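Local coordinates for putative uncharacterized protein (Toxoplasma gondii, PDB 4FBD) that is of unknown function, a conserved hypothetical protein belonging to the DUF3228 family, at residues F89-P103 and L144-S156. Sequence-based numbering, arbitrary orientation.
Sequences FCRHLYIPNFVGALP and LMPAAFLDLILYS
H92 and D151 meet across two antiparallel strands, 90-96 and 149-156, at the middle of a mixed β-sheet. H92 ND1 donates to the syn lone pair of D151 OD1 at 2.8 Å, with the imidazole and carboxylate planes 55° apart. The Y94 ring lies against the same carboxylate, with CE1 3.3 Å from D151 CG and OD1 over one ring face. D151 CG stands anti to the backbone N (chi1 -169°), which brings the carboxylate across to both aromatic neighbours. On this face C90 SG also touches I153 CG2 and sits obliquely beside the Y155 ring. The opposite face, apart from R91, is aliphatic across these two strands: L93 CD2 packs on L154 CD1, and I95 CD1 reaches L152 CD1 at 3.6 Å, the two side chains crossing at about a right angle. V70 and V74 of helix 63-76 cover L152 and L93. Paired backbone bonds join R91 with L154, L93 with L152 and I95 with L150, while strands 82-84 and 181-189 flank the pair.

Beyond P96 the N97 amide ties loop 97-103 to loop 144-148. Its OD1 accepts from A101 N and lies 3.5 Å from L150 CD2. N97 ND2 donates to A101 O and, at 2.8 Å, to A147 O, both nearly in the amide plane, which fixes the rotation of the group; A101 O also accepts from A147 N at 3.0 Å.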
loop_
_atom_site.group_PDB
_atom_site.type_symbol
_atom_site.label_atom_id
_atom_site.label_comp_id
_atom_site.label_asym_id
_atom_site.label_seq_id
_atom_site.Cartn_x
_atom_site.Cartn_y
_atom_site.Cartn_z
ATOM N N PHE A 89 -8.167 -23.684 17.180
ATOM C CA PHE A 89 -8.695 -22.908 18.318
ATOM C C PHE A 89 -9.514 -21.671 17.932
ATOM O O PHE A 89 -10.043 -20.974 18.811
ATOM C CB PHE A 89 -7.597 -22.530 19.325
ATOM C CG PHE A 89 -6.554 -21.551 18.808
ATOM C CD1 PHE A 89 -6.800 -20.179 18.796
ATOM C CD2 PHE A 89 -5.287 -21.998 18.434
ATOM C CE1 PHE A 89 -5.819 -19.278 18.358
ATOM C CE2 PHE A 89 -4.308 -21.103 18.001
ATOM C CZ PHE A 89 -4.578 -19.740 17.962
ATOM N N CYS A 90 -9.609 -21.397 16.634
ATOM C CA CYS A 90 -10.413 -20.290 16.167
ATOM C C CYS A 90 -11.540 -20.830 15.307
ATOM O O CYS A 90 -11.379 -21.800 14.581
ATOM C CB CYS A 90 -9.595 -19.289 15.348
ATOM S SG CYS A 90 -10.611 -17.881 14.862
ATOM N N ARG A 91 -12.688 -20.182 15.386
ATOM C CA ARG A 91 -13.841 -20.575 14.599
ATOM C C ARG A 91 -14.711 -19.390 14.466
ATOM O O ARG A 91 -14.596 -18.499 15.250
ATOM C CB ARG A 91 -14.577 -21.716 15.279
ATOM C CG ARG A 91 -16.020 -21.831 14.905
ATOM C CD ARG A 91 -16.406 -23.197 14.903
ATOM N NE ARG A 91 -15.807 -23.933 13.774
ATOM C CZ ARG A 91 -15.829 -25.266 13.679
ATOM N NH1 ARG A 91 -16.393 -26.002 14.649
ATOM N NH2 ARG A 91 -15.281 -25.874 12.630
ATOM N N HIS A 92 -15.571 -19.341 13.459
ATOM C CA HIS A 92 -16.451 -18.196 13.351
ATOM C C HIS A 92 -17.765 -18.484 12.644
ATOM O O HIS A 92 -17.874 -19.438 11.900
ATOM C CB HIS A 92 -15.695 -17.043 12.688
ATOM C CG HIS A 92 -15.351 -17.283 11.258
ATOM N ND1 HIS A 92 -15.965 -16.600 10.227
ATOM C CD2 HIS A 92 -14.486 -18.148 10.679
ATOM C CE1 HIS A 92 -15.469 -17.016 9.075
ATOM N NE2 HIS A 92 -14.575 -17.956 9.320
ATOM N N LEU A 93 -18.772 -17.668 12.918
ATOM C CA LEU A 93 -20.054 -17.812 12.258
ATOM C C LEU A 93 -20.650 -16.442 11.955
ATOM O O LEU A 93 -20.324 -15.454 12.613
ATOM C CB LEU A 93 -21.057 -18.584 13.109
ATOM C CG LEU A 93 -21.342 -17.986 14.479
ATOM C CD1 LEU A 93 -22.693 -18.456 15.037
ATOM C CD2 LEU A 93 -20.169 -18.312 15.427
ATOM N N TYR A 94 -21.539 -16.423 10.970
ATOM C CA TYR A 94 -22.256 -15.233 10.547
ATOM C C TYR A 94 -23.671 -15.326 10.992
ATOM O O TYR A 94 -24.280 -16.348 10.810
ATOM C CB TYR A 94 -22.258 -15.132 9.024
ATOM C CG TYR A 94 -20.881 -15.019 8.531
ATOM C CD1 TYR A 94 -20.214 -13.811 8.610
ATOM C CD2 TYR A 94 -20.205 -16.115 8.054
ATOM C CE1 TYR A 94 -18.923 -13.695 8.205
ATOM C CE2 TYR A 94 -18.905 -15.998 7.615
ATOM C CZ TYR A 94 -18.279 -14.774 7.703
ATOM O OH TYR A 94 -16.991 -14.629 7.340
ATOM N N ILE A 95 -24.178 -14.274 11.617
ATOM C CA ILE A 95 -25.550 -14.217 12.046
ATOM C C ILE A 95 -26.131 -12.847 11.593
ATOM O O ILE A 95 -25.373 -11.897 11.288
ATOM C CB ILE A 95 -25.673 -14.336 13.584
ATOM C CG1 ILE A 95 -25.093 -13.091 14.273
ATOM C CG2 ILE A 95 -24.960 -15.605 14.115
ATOM C CD1 ILE A 95 -25.298 -13.065 15.812
ATOM N N PRO A 96 -27.455 -12.742 11.529
ATOM C CA PRO A 96 -28.062 -11.443 11.221
ATOM C C PRO A 96 -27.649 -10.362 12.235
ATOM O O PRO A 96 -27.465 -10.652 13.423
ATOM C CB PRO A 96 -29.564 -11.714 11.353
ATOM C CG PRO A 96 -29.709 -13.214 11.097
ATOM C CD PRO A 96 -28.457 -13.817 11.679
ATOM N N ASN A 97 -27.486 -9.135 11.752
ATOM C CA ASN A 97 -27.063 -8.019 12.574
ATOM C C ASN A 97 -28.244 -7.442 13.351
ATOM O O ASN A 97 -28.890 -6.497 12.912
ATOM C CB ASN A 97 -26.436 -6.961 11.667
ATOM C CG ASN A 97 -25.830 -5.817 12.437
ATOM O OD1 ASN A 97 -25.786 -5.840 13.674
ATOM N ND2 ASN A 97 -25.342 -4.806 11.712
ATOM N N PHE A 98 -28.514 -7.992 14.523
ATOM C CA PHE A 98 -29.655 -7.548 15.314
ATOM C C PHE A 98 -29.380 -6.351 16.228
ATOM O O PHE A 98 -30.318 -5.825 16.807
ATOM C CB PHE A 98 -30.224 -8.695 16.154
ATOM C CG PHE A 98 -29.330 -9.121 17.269
ATOM C CD1 PHE A 98 -29.438 -8.531 18.523
ATOM C CD2 PHE A 98 -28.395 -10.101 17.076
ATOM C CE1 PHE A 98 -28.612 -8.927 19.575
ATOM C CE2 PHE A 98 -27.553 -10.517 18.115
ATOM C CZ PHE A 98 -27.655 -9.931 19.358
ATOM N N VAL A 99 -28.123 -5.941 16.390
ATOM C CA VAL A 99 -27.829 -4.758 17.221
ATOM C C VAL A 99 -27.655 -3.493 16.388
ATOM O O VAL A 99 -27.431 -2.415 16.919
ATOM C CB VAL A 99 -26.564 -4.954 18.068
ATOM C CG1 VAL A 99 -26.709 -6.206 18.912
ATOM C CG2 VAL A 99 -25.355 -5.060 17.193
ATOM N N GLY A 100 -27.758 -3.625 15.072
ATOM C CA GLY A 100 -27.576 -2.471 14.176
ATOM C C GLY A 100 -26.163 -1.908 14.166
ATOM O O GLY A 100 -25.970 -0.720 14.004
ATOM N N ALA A 101 -25.166 -2.762 14.347
ATOM C CA ALA A 101 -23.772 -2.316 14.318
ATOM C C ALA A 101 -23.409 -1.835 12.896
ATOM O O ALA A 101 -23.897 -2.363 11.892
ATOM C CB ALA A 101 -22.826 -3.448 14.772
ATOM N N LEU A 102 -22.594 -0.798 12.837
ATOM C CA LEU A 102 -22.144 -0.223 11.584
ATOM C C LEU A 102 -20.833 -0.893 11.155
ATOM O O LEU A 102 -20.012 -1.243 12.000
ATOM C CB LEU A 102 -21.926 1.286 11.742
ATOM C CG LEU A 102 -23.140 2.084 12.237
ATOM C CD1 LEU A 102 -22.798 3.576 12.414
ATOM C CD2 LEU A 102 -24.348 1.880 11.283
ATOM N N PRO A 103 -20.635 -1.062 9.831
ATOM C CA PRO A 103 -19.425 -1.651 9.309
ATOM C C PRO A 103 -18.222 -0.714 9.478
ATOM O O PRO A 103 -18.386 0.461 9.771
ATOM C CB PRO A 103 -19.745 -1.820 7.833
ATOM C CG PRO A 103 -20.695 -0.792 7.541
ATOM C CD PRO A 103 -21.541 -0.673 8.753
ATOM N N LEU A 144 -22.839 5.528 6.375
ATOM C CA LEU A 144 -22.884 4.253 7.106
ATOM C C LEU A 144 -24.275 3.805 7.589
ATOM O O LEU A 144 -25.011 4.554 8.197
ATOM C CB LEU A 144 -21.995 4.334 8.317
ATOM C CG LEU A 144 -20.509 4.312 8.055
ATOM C CD1 LEU A 144 -19.813 4.906 9.270
ATOM C CD2 LEU A 144 -20.058 2.888 7.775
ATOM N N MET A 145 -24.575 2.539 7.373
ATOM C CA MET A 145 -25.821 1.970 7.775
ATOM C C MET A 145 -25.506 0.628 8.430
ATOM O O MET A 145 -24.391 0.123 8.277
ATOM C CB MET A 145 -26.687 1.761 6.536
ATOM C CG MET A 145 -27.324 3.025 6.009
ATOM S SD MET A 145 -28.593 3.666 7.124
ATOM C CE MET A 145 -29.814 2.379 7.015
ATOM N N PRO A 146 -26.473 0.066 9.180
ATOM C CA PRO A 146 -26.282 -1.236 9.798
ATOM C C PRO A 146 -25.895 -2.262 8.776
ATOM O O PRO A 146 -26.511 -2.336 7.730
ATOM C CB PRO A 146 -27.665 -1.554 10.367
ATOM C CG PRO A 146 -28.168 -0.236 10.782
ATOM C CD PRO A 146 -27.653 0.750 9.739
ATOM N N ALA A 147 -24.866 -3.033 9.085
ATOM C CA ALA A 147 -24.386 -4.100 8.199
ATOM C C ALA A 147 -25.347 -5.248 8.193
ATOM O O ALA A 147 -26.074 -5.466 9.142
ATOM C CB ALA A 147 -23.018 -4.591 8.657
ATOM N N ALA A 148 -25.308 -6.011 7.121
ATOM C CA ALA A 148 -26.135 -7.170 6.958
ATOM C C ALA A 148 -25.856 -8.272 7.999
ATOM O O ALA A 148 -26.790 -8.943 8.490
ATOM C CB ALA A 148 -25.938 -7.699 5.567
ATOM N N PHE A 149 -24.588 -8.428 8.378
ATOM C CA PHE A 149 -24.205 -9.511 9.277
ATOM C C PHE A 149 -23.188 -9.159 10.332
ATOM O O PHE A 149 -22.580 -8.107 10.301
ATOM C CB PHE A 149 -23.552 -10.638 8.463
ATOM C CG PHE A 149 -24.364 -11.101 7.298
ATOM C CD1 PHE A 149 -25.478 -11.902 7.488
ATOM C CD2 PHE A 149 -23.982 -10.773 5.997
ATOM C CE1 PHE A 149 -26.233 -12.337 6.394
ATOM C CE2 PHE A 149 -24.731 -11.200 4.902
ATOM C CZ PHE A 149 -25.849 -11.979 5.096
ATOM N N LEU A 150 -23.037 -10.081 11.281
ATOM C CA LEU A 150 -22.011 -10.027 12.293
ATOM C C LEU A 150 -21.176 -11.296 12.123
ATOM O O LEU A 150 -21.728 -12.405 12.082
ATOM C CB LEU A 150 -22.605 -9.998 13.702
ATOM C CG LEU A 150 -23.510 -8.807 13.998
ATOM C CD1 LEU A 150 -24.155 -8.968 15.344
ATOM C CD2 LEU A 150 -22.721 -7.488 13.874
ATOM N N ASP A 151 -19.865 -11.130 11.970
ATOM C CA ASP A 151 -18.953 -12.244 11.887
ATOM C C ASP A 151 -18.562 -12.387 13.345
ATOM O O ASP A 151 -17.950 -11.472 13.919
ATOM C CB ASP A 151 -17.753 -11.896 11.012
ATOM C CG ASP A 151 -16.877 -13.105 10.665
ATOM O OD1 ASP A 151 -17.175 -14.233 11.120
ATOM O OD2 ASP A 151 -15.882 -12.914 9.898
ATOM N N LEU A 152 -18.987 -13.481 13.970
ATOM C CA LEU A 152 -18.667 -13.734 15.368
ATOM C C LEU A 152 -17.438 -14.607 15.397
ATOM O O LEU A 152 -17.443 -15.722 14.843
ATOM C CB LEU A 152 -19.807 -14.431 16.072
ATOM C CG LEU A 152 -21.158 -13.715 16.082
ATOM C CD1 LEU A 152 -22.224 -14.608 16.795
ATOM C CD2 LEU A 152 -21.020 -12.342 16.713
ATOM N N ILE A 153 -16.372 -14.113 16.016
ATOM C CA ILE A 153 -15.139 -14.889 16.061
ATOM C C ILE A 153 -15.087 -15.577 17.393
ATOM O O ILE A 153 -15.244 -14.924 18.423
ATOM C CB ILE A 153 -13.894 -14.021 15.910
ATOM C CG1 ILE A 153 -14.042 -13.051 14.732
ATOM C CG2 ILE A 153 -12.664 -14.912 15.738
ATOM C CD1 ILE A 153 -14.251 -13.748 13.416
ATOM N N LEU A 154 -14.863 -16.888 17.372
ATOM C CA LEU A 154 -14.819 -17.697 18.582
ATOM C C LEU A 154 -13.430 -18.235 18.905
ATOM O O LEU A 154 -12.632 -18.486 18.019
ATOM C CB LEU A 154 -15.752 -18.899 18.421
ATOM C CG LEU A 154 -17.213 -18.569 18.093
ATOM C CD1 LEU A 154 -18.024 -19.827 17.926
ATOM C CD2 LEU A 154 -17.844 -17.673 19.146
ATOM N N TYR A 155 -13.151 -18.386 20.194
ATOM C CA TYR A 155 -11.906 -18.989 20.683
ATOM C C TYR A 155 -12.304 -20.071 21.633
ATOM O O TYR A 155 -13.321 -19.947 22.310
ATOM C CB TYR A 155 -10.985 -17.969 21.375
ATOM C CG TYR A 155 -9.927 -17.370 20.458
ATOM C CD1 TYR A 155 -10.281 -16.668 19.310
ATOM C CD2 TYR A 155 -8.570 -17.499 20.755
ATOM C CE1 TYR A 155 -9.313 -16.118 18.474
ATOM C CE2 TYR A 155 -7.596 -16.957 19.933
ATOM C CZ TYR A 155 -7.975 -16.270 18.789
ATOM O OH TYR A 155 -7.019 -15.729 17.969
ATOM N N SER A 156 -11.523 -21.144 21.667
ATOM C CA SER A 156 -11.790 -22.230 22.583
ATOM C C SER A 156 -11.635 -21.717 24.006
ATOM O O SER A 156 -11.069 -20.648 24.228
ATOM C CB SER A 156 -10.811 -23.390 22.372
ATOM O OG SER A 156 -9.482 -22.993 22.667
#